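Local structure of alkaline phosphatase (Thermus thermophilus, 7KWD) at residues E350-V355 and N407-A412; A368-A371 and V375-E378. The protein probably hydrolyses phosphate monoesters, as a homodimeric member of the alkaline phosphatase family that carries zinc and magnesium ions. All blocks are in the same frame, centred on the assembly; numbering follows the deposited sequence.

Interaction 1: residues E350-V355 and N407-A412; sequences EHMLRV and NTMAWA
Helix-to-helix packing in the helical insert between strands 310-325 and 426-428 of the alkaline phosphatase fold brings M409 of helix 406-412 against M352 and L353 of helix 349-356. The helices stand well apart here, with 9.7 Å between L353 CA and M409 CA, and the long methionine chain bridges the gap. M409 reaches out extended as far as its sulfur, then bends at chi3 (76°), which turns CE toward M352. Its sulfur faces the fork of L353, with L353 CD2 at 3.7 Å from M409 SD. L353 CD1 comes nearer, to 3.3 Å from M409 SD; this is tight, and as L353 is built far from staggered (chi1 -103°, chi2 11°), the exact closeness is doubtful. Everything that touches is apolar, and no hydrogen bond crosses. Helix 379-391 closes in too, I389 against L353 and V385 against M409. Two residues before M409, N407 ND2 donates to the backbone O of H279, a residue that binds zinc; two residues after it, W411 makes a cation-pi contact with R400 of the second subunit. The two methionines run past each other in opposite directions, their methyls meeting at 4.0 Å, M352 CE to M409 CE.

Interaction 2: residues A368-A371 and V375-E378; sequences AFRA and VDLE
F369 lays one face of its ring under the side chain of L377. The methyl CD1 of L377 stands 3.6 Å from the centroid of the F369 ring, 17° off the normal, a CH-pi contact displaced toward the CG side of the ring, where F369 CG is 3.5 Å from L377 CD1. V375 adds a looser apolar touch through CG1, 4.3 Å from F369 CD2. The backbone ties the same residues together: V375 N donates to F369 O at 3.2 Å, nearly straight at hydrogen (169°) but coming from above the carbonyl plane. The bond reaches back six residues, from just past helix 362-373 to its last turns. R370 starts with CG anti to the backbone N (chi1 -160°), which lays R370 CG beside D376 OD1 at 3.6 Å; the bend at chi3 carries the guanidinium away to E367, R370 NE forming a salt bridge with E367 OE1. M413 also packs on F369 and V375, and R423 NH2 hydrogen-bonds to D376 O. The extended connection 375-378 joins helix 362-373 to helix 379-391, whose N-cap is E378, with E378 N hydrogen-bonded to E381 OE1, while A368 packs on L356 of helix 349-356.

Along the chain, interaction 2 is nested within interaction 1: helix 349-356 comes first, then helix 362-373, the extended connection 375-378, helix 379-391 and finally helix 406-412. The two centres lie 11 Å apart, on the same side of the chain's centre, and the contacts touch directly. M352 joins them, since its CE, which meets M409 in interaction 1, also lies 3.4 Å from F369 CD1. A second link, M409 O to F369 CE2 at 3.8 Å, packs helix 406-412 on helix 362-373. The result is one continuous helical cluster whose inner part approaches the zinc ligand H279, whereas the connection 375-378 lies farther out, away from the metal sites.

Interaction 1: residues E350-V355 and N407-A412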
ATOM      1  N   GLU A 350      18.976  -0.986  15.052  1.00 35.99           N
ATOM      2  CA  GLU A 350      19.055  -0.315  16.348  1.00 27.49           C
ATOM      3  C   GLU A 350      20.039  -1.016  17.255  1.00 36.85           C
ATOM      4  O   GLU A 350      20.810  -0.373  17.978  1.00 36.44           O
ATOM      5  CB  GLU A 350      17.666  -0.277  16.988  1.00 34.34           C
ATOM      6  CG  GLU A 350      17.630   0.103  18.464  1.00 37.94           C
ATOM      7  CD  GLU A 350      16.200   0.132  19.019  1.00 34.70           C
ATOM      8  OE1 GLU A 350      15.800  -0.833  19.709  1.00 35.61           O
ATOM      9  OE2 GLU A 350      15.473   1.114  18.754  1.00 32.08           O
ATOM     10  N   HIS A 351      20.019  -2.343  17.226  1.00 35.26           N
ATOM     11  CA  HIS A 351      20.944  -3.116  18.045  1.00 39.87           C
ATOM     12  C   HIS A 351      22.348  -3.048  17.476  1.00 36.97           C
ATOM     13  O   HIS A 351      23.309  -2.805  18.213  1.00 36.29           O
ATOM     14  CB  HIS A 351      20.438  -4.532  18.124  1.00 33.24           C
ATOM     15  CG  HIS A 351      21.267  -5.431  18.965  1.00 35.05           C
ATOM     16  ND1 HIS A 351      21.065  -5.571  20.317  1.00 39.29           N
ATOM     17  CD2 HIS A 351      22.278  -6.267  18.638  1.00 37.83           C
ATOM     18  CE1 HIS A 351      21.913  -6.463  20.787  1.00 41.40           C
ATOM     19  NE2 HIS A 351      22.656  -6.905  19.789  1.00 40.02           N
ATOM     20  N   MET A 352      22.478  -3.194  16.157  1.00 34.81           N
ATOM     21  CA  MET A 352      23.761  -2.976  15.506  1.00 39.54           C
ATOM     22  C   MET A 352      24.363  -1.644  15.930  1.00 41.72           C
ATOM     23  O   MET A 352      25.508  -1.588  16.380  1.00 43.58           O
ATOM     24  CB  MET A 352      23.599  -3.046  13.986  1.00 36.94           C
ATOM     25  CG  MET A 352      23.261  -4.475  13.488  1.00 38.51           C
ATOM     26  SD  MET A 352      22.740  -4.597  11.740  1.00 36.73           S
ATOM     27  CE  MET A 352      24.294  -3.971  10.960  1.00 40.34           C
ATOM     28  N   LEU A 353      23.598  -0.555  15.811  1.00 38.25           N
ATOM     29  CA  LEU A 353      24.124   0.752  16.188  1.00 38.88           C
ATOM     30  C   LEU A 353      24.576   0.746  17.646  1.00 42.86           C
ATOM     31  O   LEU A 353      25.624   1.296  17.994  1.00 48.46           O
ATOM     32  CB  LEU A 353      23.070   1.818  15.965  1.00 38.35           C
ATOM     33  CG  LEU A 353      23.147   2.746  14.761  1.00 43.86           C
ATOM     34  CD1 LEU A 353      24.166   2.329  13.725  1.00 43.82           C
ATOM     35  CD2 LEU A 353      21.764   2.894  14.089  1.00 37.74           C
ATOM     36  N   ARG A 354      23.803   0.113  18.513  1.00 33.23           N
ATOM     37  CA  ARG A 354      24.192   0.026  19.914  1.00 40.88           C
ATOM     38  C   ARG A 354      25.523  -0.706  20.050  1.00 41.47           C
ATOM     39  O   ARG A 354      26.442  -0.230  20.716  1.00 45.31           O
ATOM     40  CB  ARG A 354      23.060  -0.658  20.665  1.00 44.07           C
ATOM     41  CG  ARG A 354      23.058  -0.586  22.145  1.00 56.90           C
ATOM     42  CD  ARG A 354      21.817  -1.337  22.637  1.00 72.47           C
ATOM     43  NE  ARG A 354      20.575  -0.632  22.295  1.00 74.41           N
ATOM     44  CZ  ARG A 354      19.434  -1.200  21.876  1.00 78.47           C
ATOM     45  NH1 ARG A 354      19.316  -2.532  21.702  1.00 58.11           N
ATOM     46  NH2 ARG A 354      18.389  -0.408  21.628  1.00 61.26           N
ATOM     47  N   VAL A 355      25.661  -1.836  19.360  1.00 37.69           N
ATOM     48  CA  VAL A 355      26.880  -2.635  19.410  1.00 46.47           C
ATOM     49  C   VAL A 355      28.077  -1.846  18.896  1.00 44.82           C
ATOM     50  O   VAL A 355      29.188  -1.938  19.431  1.00 49.11           O
ATOM     51  CB  VAL A 355      26.693  -3.921  18.577  1.00 36.10           C
ATOM     52  CG1 VAL A 355      28.053  -4.404  18.098  1.00 46.55           C
ATOM     53  CG2 VAL A 355      25.955  -4.965  19.341  1.00 40.02           C
ATOM     54  N   ASN A 407      18.794   4.827   7.755  1.00 26.00           N
ATOM     55  CA  ASN A 407      18.451   4.769   6.340  1.00 28.13           C
ATOM     56  C   ASN A 407      19.700   4.672   5.467  1.00 33.20           C
ATOM     57  O   ASN A 407      19.665   4.058   4.397  1.00 32.42           O
ATOM     58  CB  ASN A 407      17.610   5.979   5.893  1.00 25.54           C
ATOM     59  CG  ASN A 407      16.163   5.991   6.457  1.00 29.48           C
ATOM     60  OD1 ASN A 407      15.416   6.923   6.168  1.00 27.38           O
ATOM     61  ND2 ASN A 407      15.781   4.987   7.251  1.00 24.41           N
ATOM     62  N   THR A 408      20.806   5.300   5.880  1.00 33.47           N
ATOM     63  CA  THR A 408      22.057   5.082   5.153  1.00 34.86           C
ATOM     64  C   THR A 408      22.486   3.626   5.284  1.00 30.17           C
ATOM     65  O   THR A 408      22.971   3.014   4.322  1.00 30.62           O
ATOM     66  CB  THR A 408      23.153   6.025   5.666  1.00 34.44           C
ATOM     67  OG1 THR A 408      22.741   7.386   5.482  1.00 34.83           O
ATOM     68  CG2 THR A 408      24.462   5.802   4.892  1.00 36.00           C
ATOM     69  N   MET A 409      22.295   3.042   6.470  1.00 32.38           N
ATOM     70  CA  MET A 409      22.568   1.620   6.638  1.00 31.88           C
ATOM     71  C   MET A 409      21.774   0.791   5.633  1.00 35.89           C
ATOM     72  O   MET A 409      22.306  -0.142   5.023  1.00 33.11           O
ATOM     73  CB  MET A 409      22.247   1.214   8.077  1.00 33.40           C
ATOM     74  CG  MET A 409      23.219   1.830   9.091  1.00 31.68           C
ATOM     75  SD  MET A 409      22.797   1.589  10.816  1.00 34.94           S
ATOM     76  CE  MET A 409      23.276  -0.131  11.061  1.00 34.94           C
ATOM     77  N   ALA A 410      20.505   1.135   5.422  1.00 34.42           N
ATOM     78  CA  ALA A 410      19.692   0.338   4.514  1.00 31.93           C
ATOM     79  C   ALA A 410      20.220   0.437   3.096  1.00 33.76           C
ATOM     80  O   ALA A 410      20.372  -0.578   2.406  1.00 32.78           O
ATOM     81  CB  ALA A 410      18.232   0.787   4.581  1.00 29.38           C
ATOM     82  N   TRP A 411      20.571   1.655   2.673  1.00 29.28           N
ATOM     83  CA  TRP A 411      21.135   1.845   1.349  1.00 31.25           C
ATOM     84  C   TRP A 411      22.512   1.214   1.231  1.00 29.02           C
ATOM     85  O   TRP A 411      22.890   0.763   0.143  1.00 33.53           O
ATOM     86  CB  TRP A 411      21.207   3.332   1.023  1.00 29.27           C
ATOM     87  CG  TRP A 411      19.941   3.874   0.455  1.00 29.62           C
ATOM     88  CD1 TRP A 411      19.001   4.627   1.102  1.00 28.87           C
ATOM     89  CD2 TRP A 411      19.481   3.722  -0.892  1.00 27.28           C
ATOM     90  NE1 TRP A 411      17.986   4.951   0.236  1.00 28.27           N
ATOM     91  CE2 TRP A 411      18.257   4.398  -0.991  1.00 26.05           C
ATOM     92  CE3 TRP A 411      19.983   3.070  -2.024  1.00 32.89           C
ATOM     93  CZ2 TRP A 411      17.530   4.443  -2.177  1.00 27.58           C
ATOM     94  CZ3 TRP A 411      19.264   3.115  -3.191  1.00 29.60           C
ATOM     95  CH2 TRP A 411      18.044   3.791  -3.258  1.00 29.50           C
ATOM     96  N   ALA A 412      23.258   1.150   2.327  1.00 36.07           N
ATOM     97  CA  ALA A 412      24.564   0.500   2.294  1.00 32.87           C
ATOM     98  C   ALA A 412      24.445  -0.977   1.942  1.00 37.56           C
ATOM     99  O   ALA A 412      25.363  -1.538   1.327  1.00 34.79           O
ATOM    100  CB  ALA A 412      25.267   0.702   3.640  1.00 32.99           C
TER

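Interaction 2: residues A368-A371 and V375-E378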
ATOM      1  N   ALA A 368      29.595  -6.287  11.695  1.00 43.09           N
ATOM      2  CA  ALA A 368      28.233  -6.223  12.227  1.00 41.74           C
ATOM      3  C   ALA A 368      27.207  -6.616  11.166  1.00 38.19           C
ATOM      4  O   ALA A 368      26.311  -7.428  11.424  1.00 37.30           O
ATOM      5  CB  ALA A 368      27.947  -4.821  12.762  1.00 38.54           C
ATOM      6  N   PHE A 369      27.349  -6.079   9.955  1.00 34.18           N
ATOM      7  CA  PHE A 369      26.462  -6.471   8.866  1.00 39.17           C
ATOM      8  C   PHE A 369      26.575  -7.957   8.538  1.00 46.20           C
ATOM      9  O   PHE A 369      25.560  -8.612   8.252  1.00 36.22           O
ATOM     10  CB  PHE A 369      26.760  -5.629   7.637  1.00 36.93           C
ATOM     11  CG  PHE A 369      26.022  -4.329   7.618  1.00 42.42           C
ATOM     12  CD1 PHE A 369      26.458  -3.279   8.391  1.00 35.88           C
ATOM     13  CD2 PHE A 369      24.889  -4.162   6.823  1.00 42.48           C
ATOM     14  CE1 PHE A 369      25.779  -2.073   8.382  1.00 41.14           C
ATOM     15  CE2 PHE A 369      24.209  -2.961   6.804  1.00 36.70           C
ATOM     16  CZ  PHE A 369      24.655  -1.912   7.592  1.00 33.40           C
ATOM     17  N   ARG A 370      27.799  -8.502   8.545  1.00 40.95           N
ATOM     18  CA  ARG A 370      27.982  -9.932   8.324  1.00 38.23           C
ATOM     19  C   ARG A 370      27.249 -10.737   9.386  1.00 36.05           C
ATOM     20  O   ARG A 370      26.484 -11.654   9.076  1.00 37.29           O
ATOM     21  CB  ARG A 370      29.478 -10.275   8.334  1.00 44.76           C
ATOM     22  CG  ARG A 370      29.886 -11.604   7.649  1.00 45.73           C
ATOM     23  CD  ARG A 370      31.254 -12.134   8.165  1.00 55.33           C
ATOM     24  NE  ARG A 370      31.247 -12.313   9.620  1.00 48.28           N
ATOM     25  CZ  ARG A 370      30.550 -13.260  10.247  1.00 51.03           C
ATOM     26  NH1 ARG A 370      29.840 -14.118   9.538  1.00 53.58           N
ATOM     27  NH2 ARG A 370      30.555 -13.353  11.575  1.00 45.60           N
ATOM     28  N   ALA A 371      27.473 -10.416  10.646  1.00 40.07           N
ATOM     29  CA  ALA A 371      26.946 -11.264  11.697  1.00 40.02           C
ATOM     30  C   ALA A 371      25.448 -11.092  11.911  1.00 36.32           C
ATOM     31  O   ALA A 371      24.763 -12.062  12.228  1.00 39.86           O
ATOM     32  CB  ALA A 371      27.692 -10.971  12.996  1.00 40.56           C
ATOM     33  N   VAL A 375      25.126 -10.041   5.431  1.00 29.91           N
ATOM     34  CA  VAL A 375      25.474  -9.198   4.292  1.00 43.29           C
ATOM     35  C   VAL A 375      26.981  -8.964   4.311  1.00 43.46           C
ATOM     36  O   VAL A 375      27.565  -8.746   5.380  1.00 38.26           O
ATOM     37  CB  VAL A 375      24.721  -7.844   4.347  1.00 42.05           C
ATOM     38  CG1 VAL A 375      25.380  -6.776   3.456  1.00 36.45           C
ATOM     39  CG2 VAL A 375      23.258  -8.025   3.947  1.00 39.27           C
ATOM     40  N   ASP A 376      27.597  -8.989   3.123  1.00 40.04           N
ATOM     41  CA  ASP A 376      29.037  -8.761   2.948  1.00 42.87           C
ATOM     42  C   ASP A 376      29.197  -7.416   2.254  1.00 37.40           C
ATOM     43  O   ASP A 376      29.075  -7.316   1.032  1.00 38.50           O
ATOM     44  CB  ASP A 376      29.689  -9.883   2.138  1.00 41.58           C
ATOM     45  CG  ASP A 376      29.721 -11.200   2.891  1.00 46.14           C
ATOM     46  OD1 ASP A 376      30.054 -11.192   4.106  1.00 56.94           O
ATOM     47  OD2 ASP A 376      29.402 -12.247   2.275  1.00 53.66           O
ATOM     48  N   LEU A 377      29.452  -6.382   3.048  1.00 41.39           N
ATOM     49  CA  LEU A 377      29.558  -5.031   2.532  1.00 38.09           C
ATOM     50  C   LEU A 377      30.883  -4.793   1.817  1.00 42.14           C
ATOM     51  O   LEU A 377      31.932  -5.293   2.228  1.00 44.80           O
ATOM     52  CB  LEU A 377      29.430  -4.036   3.684  1.00 42.21           C
ATOM     53  CG  LEU A 377      28.024  -3.716   4.190  1.00 46.65           C
ATOM     54  CD1 LEU A 377      28.135  -2.679   5.320  1.00 40.43           C
ATOM     55  CD2 LEU A 377      27.137  -3.204   3.078  1.00 41.59           C
ATOM     56  N   GLU A 378      30.823  -4.000   0.757  1.00 38.73           N
ATOM     57  CA  GLU A 378      32.006  -3.433   0.158  1.00 37.07           C
ATOM     58  C   GLU A 378      32.586  -2.350   1.066  1.00 50.03           C
ATOM     59  O   GLU A 378      31.883  -1.746   1.888  1.00 47.46           O
ATOM     60  CB  GLU A 378      31.672  -2.826  -1.205  1.00 41.57           C
ATOM     61  CG  GLU A 378      31.285  -3.818  -2.289  1.00 46.10           C
ATOM     62  CD  GLU A 378      30.783  -3.118  -3.546  1.00 53.91           C
ATOM     63  OE1 GLU A 378      31.259  -1.993  -3.812  1.00 58.41           O
ATOM     64  OE2 GLU A 378      29.917  -3.678  -4.265  1.00 52.31           O
TER